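Local coordinates for protein L-isoleucine-4-hydroxylase (PDB 6LNH) that hydroxylates L-isoleucine to (4S)-4-hydroxy-L-isoleucine, using iron, oxygen and 2-oxoglutarate, and also acts on related aliphatic amino acids and sulfur-containing ones, at residues C[52-56]-C[181-185]; C[168-174]-C[219-224]. All blocks are in the same frame, centred on the assembly; numbering follows the deposited sequence.

Contact 1: residues C[52-56]-C[181-185]; sequences AQLDY and LMNLS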
ATOM      1  N   ALA C  52      24.405   1.956   4.966  1.00 39.22           N
ATOM      2  CA  ALA C  52      23.951   1.083   6.043  1.00 39.37           C
ATOM      3  C   ALA C  52      22.922   0.080   5.541  1.00 41.79           C
ATOM      4  O   ALA C  52      22.948  -1.094   5.928  1.00 41.36           O
ATOM      5  CB  ALA C  52      23.381   1.918   7.188  1.00 37.02           C
ATOM      6  N   GLN C  53      22.011   0.523   4.672  1.00 45.74           N
ATOM      7  CA  GLN C  53      20.977  -0.376   4.170  1.00 41.72           C
ATOM      8  C   GLN C  53      21.583  -1.479   3.317  1.00 42.11           C
ATOM      9  O   GLN C  53      21.134  -2.630   3.366  1.00 44.35           O
ATOM     10  CB  GLN C  53      19.947   0.405   3.355  1.00 38.41           C
ATOM     11  CG  GLN C  53      18.964   1.225   4.169  1.00 39.33           C
ATOM     12  CD  GLN C  53      18.090   2.094   3.288  1.00 45.31           C
ATOM     13  OE1 GLN C  53      18.449   2.392   2.149  1.00 48.76           O
ATOM     14  NE2 GLN C  53      16.937   2.499   3.804  1.00 44.24           N
ATOM     15  N   LEU C  54      22.614  -1.147   2.539  1.00 40.27           N
ATOM     16  CA  LEU C  54      23.217  -2.127   1.648  1.00 41.02           C
ATOM     17  C   LEU C  54      24.003  -3.183   2.410  1.00 42.10           C
ATOM     18  O   LEU C  54      24.239  -4.271   1.871  1.00 42.16           O
ATOM     19  CB  LEU C  54      24.127  -1.425   0.639  1.00 41.09           C
ATOM     20  CG  LEU C  54      23.424  -0.721  -0.524  1.00 42.28           C
ATOM     21  CD1 LEU C  54      24.419   0.046  -1.390  1.00 35.22           C
ATOM     22  CD2 LEU C  54      22.642  -1.720  -1.354  1.00 37.54           C
ATOM     23  N   ASP C  55      24.422  -2.886   3.644  1.00 41.07           N
ATOM     24  CA  ASP C  55      25.151  -3.865   4.437  1.00 42.07           C
ATOM     25  C   ASP C  55      24.290  -5.056   4.836  1.00 42.08           C
ATOM     26  O   ASP C  55      24.836  -6.126   5.127  1.00 43.60           O
ATOM     27  CB  ASP C  55      25.734  -3.213   5.689  1.00 39.54           C
ATOM     28  CG  ASP C  55      26.738  -4.108   6.390  1.00 42.92           C
ATOM     29  OD1 ASP C  55      27.654  -4.614   5.710  1.00 46.75           O
ATOM     30  OD2 ASP C  55      26.610  -4.310   7.615  1.00 48.97           O
ATOM     31  N   TYR C  56      22.965  -4.903   4.855  1.00 38.85           N
ATOM     32  CA  TYR C  56      22.106  -6.017   5.233  1.00 41.96           C
ATOM     33  C   TYR C  56      22.101  -7.129   4.195  1.00 43.12           C
ATOM     34  O   TYR C  56      21.631  -8.232   4.494  1.00 47.33           O
ATOM     35  CB  TYR C  56      20.676  -5.530   5.486  1.00 37.11           C
ATOM     36  CG  TYR C  56      20.503  -4.856   6.828  1.00 38.55           C
ATOM     37  CD1 TYR C  56      21.041  -3.597   7.072  1.00 37.02           C
ATOM     38  CD2 TYR C  56      19.831  -5.492   7.863  1.00 35.65           C
ATOM     39  CE1 TYR C  56      20.893  -2.982   8.303  1.00 36.78           C
ATOM     40  CE2 TYR C  56      19.679  -4.886   9.097  1.00 34.25           C
ATOM     41  CZ  TYR C  56      20.211  -3.632   9.311  1.00 39.28           C
ATOM     42  OH  TYR C  56      20.065  -3.030  10.539  1.00 36.34           O
ATOM     43  N   LEU C 181      13.874   0.755  12.363  1.00 40.40           N
ATOM     44  CA  LEU C 181      13.667   0.218  11.025  1.00 40.57           C
ATOM     45  C   LEU C 181      14.736   0.750  10.079  1.00 36.60           C
ATOM     46  O   LEU C 181      14.957   1.961   9.991  1.00 38.91           O
ATOM     47  CB  LEU C 181      12.274   0.585  10.516  1.00 38.04           C
ATOM     48  CG  LEU C 181      11.896   0.081   9.124  1.00 43.62           C
ATOM     49  CD1 LEU C 181      11.932  -1.440   9.065  1.00 35.46           C
ATOM     50  CD2 LEU C 181      10.525   0.604   8.731  1.00 36.15           C
ATOM     51  N   MET C 182      15.398  -0.158   9.363  1.00 36.29           N
ATOM     52  CA  MET C 182      16.394   0.226   8.371  1.00 33.71           C
ATOM     53  C   MET C 182      15.887   0.131   6.939  1.00 42.28           C
ATOM     54  O   MET C 182      16.229   0.980   6.110  1.00 38.93           O
ATOM     55  CB  MET C 182      17.647  -0.639   8.529  1.00 35.89           C
ATOM     56  CG  MET C 182      18.327  -0.480   9.877  1.00 42.57           C
ATOM     57  SD  MET C 182      18.895   1.205  10.181  1.00 43.35           S
ATOM     58  CE  MET C 182      20.199   1.332   8.964  1.00 41.50           C
ATOM     59  N   ASN C 183      15.073  -0.876   6.628  1.00 38.44           N
ATOM     60  CA  ASN C 183      14.589  -1.077   5.269  1.00 38.35           C
ATOM     61  C   ASN C 183      13.484  -2.118   5.284  1.00 36.05           C
ATOM     62  O   ASN C 183      13.462  -3.012   6.138  1.00 35.79           O
ATOM     63  CB  ASN C 183      15.708  -1.511   4.314  1.00 37.32           C
ATOM     64  CG  ASN C 183      15.394  -1.175   2.864  1.00 40.50           C
ATOM     65  OD1 ASN C 183      14.311  -0.679   2.554  1.00 38.87           O
ATOM     66  ND2 ASN C 183      16.341  -1.443   1.971  1.00 39.49           N
ATOM     67  N   LEU C 184      12.573  -1.990   4.323  1.00 36.46           N
ATOM     68  CA  LEU C 184      11.445  -2.900   4.186  1.00 35.06           C
ATOM     69  C   LEU C 184      11.113  -2.998   2.706  1.00 35.37           C
ATOM     70  O   LEU C 184      10.781  -1.987   2.082  1.00 36.41           O
ATOM     71  CB  LEU C 184      10.251  -2.387   4.995  1.00 37.25           C
ATOM     72  CG  LEU C 184       8.905  -3.109   5.015  1.00 41.04           C
ATOM     73  CD1 LEU C 184       9.015  -4.436   5.735  1.00 32.31           C
ATOM     74  CD2 LEU C 184       7.865  -2.219   5.683  1.00 35.35           C
ATOM     75  N   SER C 185      11.215  -4.200   2.145  1.00 35.05           N
ATOM     76  CA  SER C 185      10.848  -4.398   0.750  1.00 39.71           C
ATOM     77  C   SER C 185       9.373  -4.068   0.543  1.00 38.14           C
ATOM     78  O   SER C 185       8.544  -4.231   1.443  1.00 34.33           O
ATOM     79  CB  SER C 185      11.151  -5.833   0.314  1.00 39.50           C
ATOM     80  OG  SER C 185      10.306  -6.756   0.972  1.00 45.65           O
TER
HETATM   81  O   HOH W   1      18.607  -2.572   3.711  1.00 36.98           O
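The amide of Gln53 lies stacked against the amide of Asn183, with the two planes only 15° apart; Gln53 NE2 comes to 4.1 Å from Asn183 CG. The second flat group, the Tyr56 ring, meets Met182 obliquely through its CE1, CZ and OH end, while the backbone O of Ala52 sits at its edge, in the ring plane. Here the C-terminal part of helix 44-54 and the residues that follow, up to Tyr56, rest on strand 176-184 of the larger sheet in the double-stranded beta-helix (cupin) fold, just where the strand carries a classic beta bulge, in which Met182 and Asn183 are both paired with Asp239 of strand 236-247.

Gln53 makes the direct polar link. Its chain runs extended beyond CG (chi2 173°), which carries NE2 across to Met182 O at 2.9 Å; the carbonyl receives this N-H nearly end-on and close to the amide plane of Gln53.

Met182 reaches both Ala52 and Tyr56. Folding at both chi2 and chi3 brings its methyl CE to 3.7 Å from Ala52 CB, while its CG packs 3.7 Å from Tyr56 CZ and comes as near as 3.2 Å to Tyr56 OH. That hydroxyl has its polar partner elsewhere, in a hydrogen bond with Ile240 O, which ties the ring to the neighbouring strand as well. Phe116 of helix 114-117 packs on both Ala52 and Tyr56.

A water completes the junction, donating to Gln53 O at 2.6 Å and accepting from Asn183 ND2 at 3.1 Å.

Contact 2: residues C[168-174]-C[219-224]; sequences WLHKDDE and QKVFHA. With FE (Fe (III) ion), chain M.
His170 and His223 meet as one antiparallel, hydrogen-bonded bridge: His170 N donates to His223 O and His223 N to His170 O, each at 2.9 Å, the second bond much the straighter. Beyond this single pair residues 168-174 run as a loop, whereas 222-224 begin strand 222-229. Two CA-H...O contacts flank the bridge, from Leu169 CA to His223 O and from Phe222 CA to His170 O.

Both imidazoles rise on the same side of the bridge, each with CG lodged between the backbone N and the carbonyl carbon (chi1 64° for His170, 74° for His223). His170 ND1 donates an almost straight bond (175°) to Trp168 O at 2.8 Å, in the ring plane, which fixes the ring's rotation and turns NE2 to the metal. His170 NE2 then binds the iron at 2.4 Å and His223 NE2 at 2.6 Å. Asp172 adds OD1 at a long 2.8 Å from the iron, completing the His-X-Asp...His facial triad of the 2-oxoglutarate dioxygenases; two waters occupy further positions on the metal. One of them donates to Asp172 OD2 at 2.7 Å. The Asp172 carboxylate stands nearly perpendicular to the His223 ring, at its CE1 edge, and Phe217 stacks on that ring.

Away from the metal, the extended Lys171 chain lays CE over one face of the Phe222 ring in a CH-pi contact, with NZ off-centre in a cation-pi interaction. Gln219 NE2 gives a nearly straight hydrogen bond to Asp172 O at 3.2 Å, tying the backbone of this iron ligand to the turn before strand 222-229.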
ATOM      1  N   TRP C 168       4.802 -14.577  20.048  1.00 42.64           N
ATOM      2  CA  TRP C 168       3.758 -13.608  20.420  1.00 34.76           C
ATOM      3  C   TRP C 168       4.224 -12.631  21.507  1.00 36.16           C
ATOM      4  O   TRP C 168       5.420 -12.344  21.606  1.00 40.32           O
ATOM      5  CB  TRP C 168       2.485 -14.357  20.845  1.00 37.61           C
ATOM      6  CG  TRP C 168       1.201 -13.532  20.987  1.00 39.35           C
ATOM      7  CD1 TRP C 168       0.348 -13.536  22.053  1.00 39.09           C
ATOM      8  CD2 TRP C 168       0.639 -12.614  20.033  1.00 40.18           C
ATOM      9  NE1 TRP C 168      -0.703 -12.682  21.829  1.00 38.68           N
ATOM     10  CE2 TRP C 168      -0.549 -12.103  20.597  1.00 39.91           C
ATOM     11  CE3 TRP C 168       1.026 -12.172  18.763  1.00 41.26           C
ATOM     12  CZ2 TRP C 168      -1.347 -11.175  19.938  1.00 40.67           C
ATOM     13  CZ3 TRP C 168       0.224 -11.249  18.111  1.00 41.97           C
ATOM     14  CH2 TRP C 168      -0.948 -10.765  18.700  1.00 41.41           C
ATOM     15  N   LEU C 169       3.289 -12.084  22.292  1.00 34.04           N
ATOM     16  CA  LEU C 169       3.591 -11.032  23.263  1.00 34.63           C
ATOM     17  C   LEU C 169       4.660 -11.482  24.252  1.00 41.67           C
ATOM     18  O   LEU C 169       4.704 -12.652  24.650  1.00 39.02           O
ATOM     19  CB  LEU C 169       2.318 -10.623  24.014  1.00 34.14           C
ATOM     20  CG  LEU C 169       1.254  -9.921  23.179  1.00 44.95           C
ATOM     21  CD1 LEU C 169      -0.034  -9.892  23.967  1.00 37.15           C
ATOM     22  CD2 LEU C 169       1.715  -8.513  22.804  1.00 34.93           C
ATOM     23  N   HIS C 170       5.530 -10.546  24.642  1.00 41.09           N
ATOM     24  CA  HIS C 170       6.689 -10.893  25.455  1.00 40.02           C
ATOM     25  C   HIS C 170       7.364  -9.625  25.967  1.00 41.91           C
ATOM     26  O   HIS C 170       7.017  -8.503  25.584  1.00 38.70           O
ATOM     27  CB  HIS C 170       7.686 -11.699  24.668  1.00 42.75           C
ATOM     28  CG  HIS C 170       8.283 -10.951  23.523  1.00 43.93           C
ATOM     29  ND1 HIS C 170       7.738 -10.955  22.257  1.00 47.17           N
ATOM     30  CD2 HIS C 170       9.380 -10.166  23.464  1.00 40.95           C
ATOM     31  CE1 HIS C 170       8.460 -10.178  21.472  1.00 43.29           C
ATOM     32  NE2 HIS C 170       9.455  -9.678  22.186  1.00 51.74           N
ATOM     33  N   LYS C 171       8.358  -9.838  26.828  1.00 40.40           N
ATOM     34  CA  LYS C 171       9.291  -8.815  27.269  1.00 37.18           C
ATOM     35  C   LYS C 171      10.693  -9.272  26.903  1.00 35.95           C
ATOM     36  O   LYS C 171      11.013 -10.461  26.994  1.00 36.41           O
ATOM     37  CB  LYS C 171       9.165  -8.581  28.765  1.00 34.47           C
ATOM     38  CG  LYS C 171       7.771  -8.152  29.148  1.00 40.85           C
ATOM     39  CD  LYS C 171       7.636  -7.907  30.630  1.00 41.53           C
ATOM     40  CE  LYS C 171       6.216  -7.486  30.979  1.00 41.06           C
ATOM     41  NZ  LYS C 171       6.030  -7.288  32.444  1.00 42.36           N
ATOM     42  N   ASP C 172      11.497  -8.298  26.467  1.00 43.20           N
ATOM     43  CA  ASP C 172      12.898  -8.589  26.083  1.00 41.67           C
ATOM     44  C   ASP C 172      13.748  -8.708  27.347  1.00 37.00           C
ATOM     45  O   ASP C 172      13.318  -8.208  28.404  1.00 33.39           O
ATOM     46  CB  ASP C 172      13.451  -7.502  25.159  1.00 41.02           C
ATOM     47  CG  ASP C 172      12.792  -7.472  23.793  1.00 38.31           C
ATOM     48  OD1 ASP C 172      12.108  -8.457  23.449  1.00 42.89           O
ATOM     49  OD2 ASP C 172      12.967  -6.462  23.083  1.00 42.41           O
ATOM     50  N   ASP C 173      14.915  -9.337  27.227  1.00 30.96           N
ATOM     51  CA  ASP C 173      15.808  -9.506  28.372  1.00 43.56           C
ATOM     52  C   ASP C 173      16.322  -8.174  28.905  1.00 38.83           C
ATOM     53  O   ASP C 173      16.530  -8.033  30.115  1.00 38.62           O
ATOM     54  CB  ASP C 173      16.988 -10.406  27.992  1.00 47.02           C
ATOM     55  CG  ASP C 173      16.584 -11.858  27.811  1.00 49.04           C
ATOM     56  OD1 ASP C 173      15.523 -12.250  28.337  1.00 46.37           O
ATOM     57  OD2 ASP C 173      17.330 -12.611  27.146  1.00 51.93           O
ATOM     58  N   GLU C 174      16.538  -7.199  28.030  1.00 41.69           N
ATOM     59  CA  GLU C 174      17.154  -5.918  28.362  1.00 41.45           C
ATOM     60  C   GLU C 174      16.098  -4.898  28.785  1.00 40.82           C
ATOM     61  O   GLU C 174      15.045  -4.792  28.147  1.00 43.74           O
ATOM     62  CB  GLU C 174      17.943  -5.382  27.174  1.00 36.90           C
ATOM     63  CG  GLU C 174      19.050  -6.319  26.709  1.00 35.89           C
ATOM     64  CD  GLU C 174      18.552  -7.361  25.721  1.00 43.59           C
ATOM     65  OE1 GLU C 174      17.350  -7.333  25.386  1.00 44.74           O
ATOM     66  OE2 GLU C 174      19.358  -8.209  25.283  1.00 45.26           O
ATOM     67  N   GLN C 219      10.268  -2.694  29.966  1.00 37.86           N
ATOM     68  CA  GLN C 219       9.773  -3.979  30.449  1.00 40.25           C
ATOM     69  C   GLN C 219       8.471  -3.845  31.225  1.00 37.57           C
ATOM     70  O   GLN C 219       7.963  -4.845  31.740  1.00 39.14           O
ATOM     71  CB  GLN C 219      10.820  -4.646  31.346  1.00 41.52           C
ATOM     72  CG  GLN C 219      11.970  -5.315  30.616  1.00 42.89           C
ATOM     73  CD  GLN C 219      13.106  -5.663  31.560  1.00 46.27           C
ATOM     74  OE1 GLN C 219      13.240  -5.065  32.629  1.00 53.01           O
ATOM     75  NE2 GLN C 219      13.923  -6.637  31.176  1.00 44.55           N
ATOM     76  N   LYS C 220       7.919  -2.637  31.305  1.00 37.43           N
ATOM     77  CA  LYS C 220       6.649  -2.414  31.978  1.00 43.51           C
ATOM     78  C   LYS C 220       5.464  -2.913  31.158  1.00 48.63           C
ATOM     79  O   LYS C 220       4.389  -3.155  31.719  1.00 44.81           O
ATOM     80  CB  LYS C 220       6.536  -0.921  32.302  1.00 46.02           C
ATOM     81  CG  LYS C 220       5.152  -0.374  32.539  1.00 52.75           C
ATOM     82  CD  LYS C 220       5.256   1.057  33.020  1.00 54.85           C
ATOM     83  CE  LYS C 220       3.903   1.734  33.034  1.00 57.86           C
ATOM     84  NZ  LYS C 220       3.996   3.093  33.632  1.00 63.91           N
ATOM     85  N   VAL C 221       5.650  -3.122  29.855  1.00 40.30           N
ATOM     86  CA  VAL C 221       4.590  -3.594  28.981  1.00 41.14           C
ATOM     87  C   VAL C 221       5.116  -4.768  28.171  1.00 39.05           C
ATOM     88  O   VAL C 221       6.323  -4.982  28.046  1.00 37.77           O
ATOM     89  CB  VAL C 221       4.072  -2.494  28.028  1.00 41.02           C
ATOM     90  CG1 VAL C 221       3.407  -1.375  28.809  1.00 48.67           C
ATOM     91  CG2 VAL C 221       5.211  -1.958  27.166  1.00 35.52           C
ATOM     92  N   PHE C 222       4.184  -5.538  27.628  1.00 38.71           N
ATOM     93  CA  PHE C 222       4.526  -6.558  26.654  1.00 39.10           C
ATOM     94  C   PHE C 222       4.539  -5.942  25.264  1.00 39.65           C
ATOM     95  O   PHE C 222       3.879  -4.936  24.993  1.00 35.99           O
ATOM     96  CB  PHE C 222       3.530  -7.718  26.691  1.00 36.93           C
ATOM     97  CG  PHE C 222       3.590  -8.535  27.947  1.00 40.75           C
ATOM     98  CD1 PHE C 222       2.991  -8.084  29.111  1.00 40.42           C
ATOM     99  CD2 PHE C 222       4.234  -9.761  27.960  1.00 35.12           C
ATOM    100  CE1 PHE C 222       3.040  -8.837  30.267  1.00 39.75           C
ATOM    101  CE2 PHE C 222       4.287 -10.518  29.113  1.00 41.79           C
ATOM    102  CZ  PHE C 222       3.689 -10.054  30.269  1.00 42.26           C
ATOM    103  N   HIS C 223       5.309  -6.559  24.377  1.00 33.34           N
ATOM    104  CA  HIS C 223       5.295  -6.174  22.979  1.00 37.48           C
ATOM    105  C   HIS C 223       5.390  -7.429  22.130  1.00 37.73           C
ATOM    106  O   HIS C 223       5.680  -8.523  22.622  1.00 38.28           O
ATOM    107  CB  HIS C 223       6.431  -5.196  22.641  1.00 39.54           C
ATOM    108  CG  HIS C 223       7.784  -5.833  22.585  1.00 39.47           C
ATOM    109  ND1 HIS C 223       8.677  -5.776  23.633  1.00 42.29           N
ATOM    110  CD2 HIS C 223       8.394  -6.547  21.609  1.00 36.15           C
ATOM    111  CE1 HIS C 223       9.782  -6.421  23.303  1.00 41.81           C
ATOM    112  NE2 HIS C 223       9.635  -6.900  22.081  1.00 39.11           N
ATOM    113  N   ALA C 224       5.139  -7.255  20.839  1.00 36.40           N
ATOM    114  CA  ALA C 224       5.296  -8.328  19.875  1.00 33.85           C
ATOM    115  C   ALA C 224       5.478  -7.693  18.509  1.00 35.65           C
ATOM    116  O   ALA C 224       5.168  -6.516  18.305  1.00 30.61           O
ATOM    117  CB  ALA C 224       4.096  -9.282  19.881  1.00 34.65           C
TER
HETATM  118 FE    FE M 301      11.147  -8.599  20.863  1.00 42.60          FE
HETATM  119  O   HOH W   2      12.232  -6.586  20.531  1.00 37.76           O
HETATM  120  O   HOH W   3      13.048  -9.326  19.598  1.00 47.83           O

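Contact 1 and contact 2 lie on opposite sides of the chain's centre, their centres about 24 Å apart and their nearest atoms about 13 Å. Contact 1 is buried and joins a helix to strand 176-184 of the larger sheet; contact 2 is partly buried, with Lys171 reaching solvent, and joins a loop to strand 222-229, outermost in the smaller three-stranded sheet as counted within the chain. Strand 176-184 begins just past residues 168-174, so one continuous run of chain serves both. Contact 1 combines the packing of Met182 with one direct and one water-mediated polar link; in contact 2, metal coordination and reciprocal backbone bonds carry the join.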